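Local coordinates for putative uncharacterized protein (Dictyostelium purpureum, PDB 4R12) that probably serves as an essential subunit of the gamma-secretase complex, which cleaves integral membrane proteins such as Notch receptors within the membrane, at residues 248-253 with 433-438; 426-431 with 453-458. All coordinates share one frame; numbering follows the deposited sequence.

Interaction 1 of 2, residues 248-253 with 433-438; sequences IKSLAA and ILSTFI
In the helical layer of the nicastrin large lobe, the last turns of helix 234-252 bring Ser250 and Leu251 against Ser435 and Ile438 of helix 427-441. The segment axes come within 9.6 Å at -53°, and the two helices run in broadly the same direction. Serine suits the closest passage because it is small: the CA atoms of Leu251 and Ser435 lie 6.5 Å apart, and CB of Ser250 stands 4.0 Å from OG of Ser435. Both hydroxyls bond back to a carbonyl of their own helix. Each OG sits beside its backbone N (chi1 -58° in both), turned back toward the preceding turn, where Ser435 bonds to the carbonyl of Val431 and Ser250 to that of Ser246; Ser250 OG is also bonded to the backbone N of Asp451.

The large lobe has the fold of zinc-dependent exopeptidases, and here the helix lies over a sheet: Leu251 touches Phe265 of strand 262-268. Its two methyl branches divide the work across the helix pair. CD2 rests on the backbone, 3.7 Å from the carbonyl O of Ser435, while CD1 meets CG2 of Ile438 at 3.8 Å, the two side chains crossing at about a right angle. Ile438 presents that methyl because CG2 lies anti to its backbone N. Val247, one turn before Leu251, packs against Ser435 and Ile438 as well.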
# COMPACT_ATOMS: atom_id res chain seq x y z
N ILE A 248 -17.19 -6.85 4.14
CA ILE A 248 -17.19 -7.33 5.52
C ILE A 248 -18.30 -6.62 6.32
O ILE A 248 -19.10 -7.26 7.02
CB ILE A 248 -15.81 -7.12 6.17
CG1 ILE A 248 -14.79 -8.05 5.50
CG2 ILE A 248 -15.85 -7.41 7.66
CD1 ILE A 248 -13.36 -7.76 5.82
N LYS A 249 -18.40 -5.31 6.17
CA LYS A 249 -19.48 -4.59 6.84
C LYS A 249 -20.86 -5.10 6.39
O LYS A 249 -21.79 -5.24 7.21
CB LYS A 249 -19.37 -3.09 6.59
CG LYS A 249 -20.46 -2.27 7.29
CD LYS A 249 -20.19 -2.14 8.81
CE LYS A 249 -21.25 -1.23 9.48
NZ LYS A 249 -21.12 -1.25 10.96
N SER A 250 -20.99 -5.40 5.10
CA SER A 250 -22.27 -5.88 4.58
C SER A 250 -22.56 -7.29 5.10
O SER A 250 -23.70 -7.60 5.46
CB SER A 250 -22.27 -5.85 3.06
OG SER A 250 -22.01 -4.54 2.59
N LEU A 251 -21.54 -8.13 5.16
CA LEU A 251 -21.70 -9.49 5.67
C LEU A 251 -21.94 -9.50 7.18
O LEU A 251 -22.49 -10.46 7.70
CB LEU A 251 -20.48 -10.34 5.34
CG LEU A 251 -20.36 -10.73 3.86
CD1 LEU A 251 -19.06 -11.50 3.58
CD2 LEU A 251 -21.58 -11.55 3.44
N ALA A 252 -21.52 -8.44 7.88
CA ALA A 252 -21.74 -8.38 9.32
C ALA A 252 -23.22 -8.41 9.68
O ALA A 252 -23.60 -8.82 10.78
CB ALA A 252 -21.09 -7.14 9.92
N ALA A 253 -24.06 -7.95 8.75
CA ALA A 253 -25.49 -7.84 9.01
C ALA A 253 -26.29 -9.05 8.55
O ALA A 253 -27.49 -9.10 8.77
CB ALA A 253 -26.05 -6.57 8.36
N ILE A 433 -21.74 -8.02 -5.44
CA ILE A 433 -21.40 -9.28 -6.07
C ILE A 433 -20.43 -10.08 -5.19
O ILE A 433 -20.64 -11.27 -4.98
CB ILE A 433 -20.80 -9.04 -7.48
CG1 ILE A 433 -21.89 -8.46 -8.40
CG2 ILE A 433 -20.25 -10.34 -8.07
CD1 ILE A 433 -21.35 -7.81 -9.66
N LEU A 434 -19.39 -9.43 -4.66
CA LEU A 434 -18.43 -10.17 -3.85
C LEU A 434 -19.04 -10.65 -2.53
O LEU A 434 -18.73 -11.75 -2.07
CB LEU A 434 -17.17 -9.33 -3.58
CG LEU A 434 -16.28 -9.10 -4.81
CD1 LEU A 434 -15.14 -8.13 -4.48
CD2 LEU A 434 -15.70 -10.43 -5.38
N SER A 435 -19.89 -9.84 -1.92
CA SER A 435 -20.56 -10.23 -0.67
C SER A 435 -21.43 -11.47 -0.88
O SER A 435 -21.38 -12.42 -0.11
CB SER A 435 -21.42 -9.09 -0.13
OG SER A 435 -20.65 -7.93 0.10
N THR A 436 -22.23 -11.44 -1.94
CA THR A 436 -23.13 -12.53 -2.27
C THR A 436 -22.34 -13.80 -2.63
O THR A 436 -22.69 -14.91 -2.23
CB THR A 436 -24.06 -12.12 -3.42
OG1 THR A 436 -24.83 -10.97 -3.02
CG2 THR A 436 -25.02 -13.27 -3.80
N PHE A 437 -21.25 -13.60 -3.37
CA PHE A 437 -20.39 -14.70 -3.79
C PHE A 437 -19.78 -15.40 -2.58
O PHE A 437 -19.83 -16.62 -2.47
CB PHE A 437 -19.30 -14.16 -4.73
CG PHE A 437 -18.13 -15.09 -4.93
CD1 PHE A 437 -18.28 -16.30 -5.60
CD2 PHE A 437 -16.86 -14.73 -4.49
CE1 PHE A 437 -17.19 -17.15 -5.79
CE2 PHE A 437 -15.76 -15.57 -4.68
CZ PHE A 437 -15.93 -16.79 -5.33
N ILE A 438 -19.19 -14.61 -1.68
CA ILE A 438 -18.59 -15.17 -0.47
C ILE A 438 -19.62 -15.91 0.37
O ILE A 438 -19.36 -17.02 0.86
CB ILE A 438 -17.90 -14.06 0.36
CG1 ILE A 438 -16.62 -13.62 -0.36
CG2 ILE A 438 -17.58 -14.55 1.79
CD1 ILE A 438 -16.09 -12.28 0.09

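Interaction 2 of 2, residues 426-431 with 453-458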
# COMPACT_ATOMS: atom_id res chain seq x y z
N THR A 426 -18.72 1.77 -10.04
CA THR A 426 -18.76 0.30 -10.02
C THR A 426 -18.70 -0.28 -8.61
O THR A 426 -18.90 -1.48 -8.43
CB THR A 426 -17.59 -0.34 -10.84
OG1 THR A 426 -16.33 0.03 -10.25
CG2 THR A 426 -17.62 0.08 -12.31
N LEU A 427 -18.42 0.55 -7.61
CA LEU A 427 -18.14 0.03 -6.27
C LEU A 427 -19.32 -0.73 -5.64
O LEU A 427 -19.13 -1.83 -5.11
CB LEU A 427 -17.70 1.18 -5.35
CG LEU A 427 -17.34 0.82 -3.92
CD1 LEU A 427 -16.27 -0.25 -3.87
CD2 LEU A 427 -16.85 2.11 -3.21
N ASN A 428 -20.53 -0.17 -5.70
CA ASN A 428 -21.69 -0.84 -5.11
C ASN A 428 -21.91 -2.25 -5.69
O ASN A 428 -22.07 -3.22 -4.95
CB ASN A 428 -22.95 0.01 -5.33
CG ASN A 428 -23.00 1.24 -4.42
OD1 ASN A 428 -22.12 1.47 -3.59
ND2 ASN A 428 -24.06 2.04 -4.58
N ASP A 429 -21.88 -2.33 -7.02
CA ASP A 429 -22.00 -3.61 -7.72
C ASP A 429 -20.93 -4.60 -7.30
O ASP A 429 -21.24 -5.76 -7.01
CB ASP A 429 -21.96 -3.39 -9.24
CG ASP A 429 -23.33 -3.03 -9.81
OD1 ASP A 429 -24.33 -3.18 -9.07
OD2 ASP A 429 -23.41 -2.64 -10.99
N ILE A 430 -19.67 -4.16 -7.24
CA ILE A 430 -18.59 -5.06 -6.85
C ILE A 430 -18.77 -5.53 -5.40
O ILE A 430 -18.61 -6.73 -5.11
CB ILE A 430 -17.21 -4.38 -7.07
CG1 ILE A 430 -16.99 -4.18 -8.58
CG2 ILE A 430 -16.08 -5.23 -6.48
CD1 ILE A 430 -15.74 -3.34 -8.95
N VAL A 431 -19.14 -4.62 -4.49
CA VAL A 431 -19.38 -5.02 -3.10
C VAL A 431 -20.54 -6.02 -3.02
O VAL A 431 -20.45 -7.06 -2.34
CB VAL A 431 -19.67 -3.82 -2.18
CG1 VAL A 431 -20.01 -4.29 -0.76
CG2 VAL A 431 -18.46 -2.88 -2.16
N ASN A 453 -24.29 3.43 3.47
CA ASN A 453 -23.83 4.52 4.35
C ASN A 453 -22.33 4.36 4.62
O ASN A 453 -21.56 5.31 4.53
CB ASN A 453 -24.62 4.54 5.67
CG ASN A 453 -24.24 5.74 6.56
OD1 ASN A 453 -24.72 6.85 6.35
ND2 ASN A 453 -23.37 5.50 7.53
N PHE A 454 -21.93 3.13 4.94
CA PHE A 454 -20.53 2.81 5.19
C PHE A 454 -19.64 3.01 3.94
O PHE A 454 -18.55 3.61 4.02
CB PHE A 454 -20.43 1.37 5.71
CG PHE A 454 -19.03 0.92 6.02
CD1 PHE A 454 -18.49 1.12 7.28
CD2 PHE A 454 -18.27 0.24 5.06
CE1 PHE A 454 -17.21 0.68 7.57
CE2 PHE A 454 -17.00 -0.19 5.35
CZ PHE A 454 -16.46 0.02 6.61
N ILE A 455 -20.10 2.50 2.80
CA ILE A 455 -19.39 2.67 1.52
C ILE A 455 -19.13 4.16 1.24
O ILE A 455 -18.01 4.57 0.92
CB ILE A 455 -20.19 2.01 0.33
CG1 ILE A 455 -20.19 0.48 0.44
CG2 ILE A 455 -19.62 2.44 -1.03
CD1 ILE A 455 -21.24 -0.24 -0.45
N ASN A 456 -20.17 4.97 1.40
CA ASN A 456 -20.08 6.39 1.06
C ASN A 456 -19.16 7.18 1.98
O ASN A 456 -18.67 8.25 1.62
CB ASN A 456 -21.47 7.01 1.05
CG ASN A 456 -22.35 6.46 -0.06
OD1 ASN A 456 -21.85 5.91 -1.04
ND2 ASN A 456 -23.66 6.60 0.10
N ILE A 457 -18.93 6.67 3.18
CA ILE A 457 -17.95 7.29 4.08
C ILE A 457 -16.54 6.79 3.77
O ILE A 457 -15.59 7.59 3.64
CB ILE A 457 -18.28 6.99 5.56
CG1 ILE A 457 -19.53 7.77 5.99
CG2 ILE A 457 -17.09 7.34 6.47
CD1 ILE A 457 -20.10 7.27 7.30
N LEU A 458 -16.39 5.47 3.64
CA LEU A 458 -15.06 4.88 3.54
C LEU A 458 -14.38 5.16 2.20
O LEU A 458 -13.16 5.35 2.15
CB LEU A 458 -15.13 3.37 3.76
CG LEU A 458 -13.74 2.73 3.89
CD1 LEU A 458 -13.01 3.27 5.07
CD2 LEU A 458 -13.83 1.21 4.00
O HOH W 1 -23.00 3.55 -1.93
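The carboxamide of Asn428 meets Ile455 at its oxygen end: CD1 of the isoleucine approaches OD1 obliquely from above one face, beyond the oxygen and 3.7 Å from it, while CG2 of Ile455 meets the same oxygen end-on, almost in line with the C=O bond, also at 3.7 Å. The arrangement is a helix pair of the aminopeptidase-like large-lobe region, helix 427-441 against helix 452-463, with segment axes 11.4 Å apart and steeply inclined at 125°. OD1 of Asn428 also receives a hydrogen bond of 2.8 Å from a water, which lies at about 108° to the C=O bond. That water donates its other hydrogen to OD1 of Asn456, again at 2.8 Å, and so bridges the two helices along the more open flank of the contact. Asparagine fits this border, offering an acceptor to water while its oxygen lies against a hydrocarbon branch.

Across this spacing the branched Ile455 reaches all three partners, Leu427, Asn428 and Val431, with Ser246 of helix 234-252 and Ile450 also touching it. With Ile455 cut back to an alanine, a gap is likely to open between the helices, leaving the methyls of Leu427 and Val431 without their partner. CG2 of Val431 meets CD1 of Ile455 end to end, at a looser 4.2 Å. Leu427 instead runs alongside Ile455, pointing the other way: its CG is anti to the backbone N (chi1 -179°), which carries CD2 outward to lie 3.5 Å from CG2 of Ile455.

How the interactions relate
Helix 427-441 serves both contacts: its first turns, in interaction 2, face helix 452-463, and later turns, in interaction 1, face the end of helix 234-252. The centres are 11 Å apart, and the contacts touch directly. CG of Lys249 packs 3.7 Å from CG of Phe454, and OG of Ser250 lies 3.9 Å from CG1 of Val431, so the two contacts adjoin, with the three helices packed against one another. Polar links run the same way: Asp451 binds Ser250 through its backbone N and the backbone N of Phe454 through OD1. The Asn428 side chain, on the outer border of interaction 2, is about 11 Å from an N-acetylglucosamine, a sugar that marks no binding pocket.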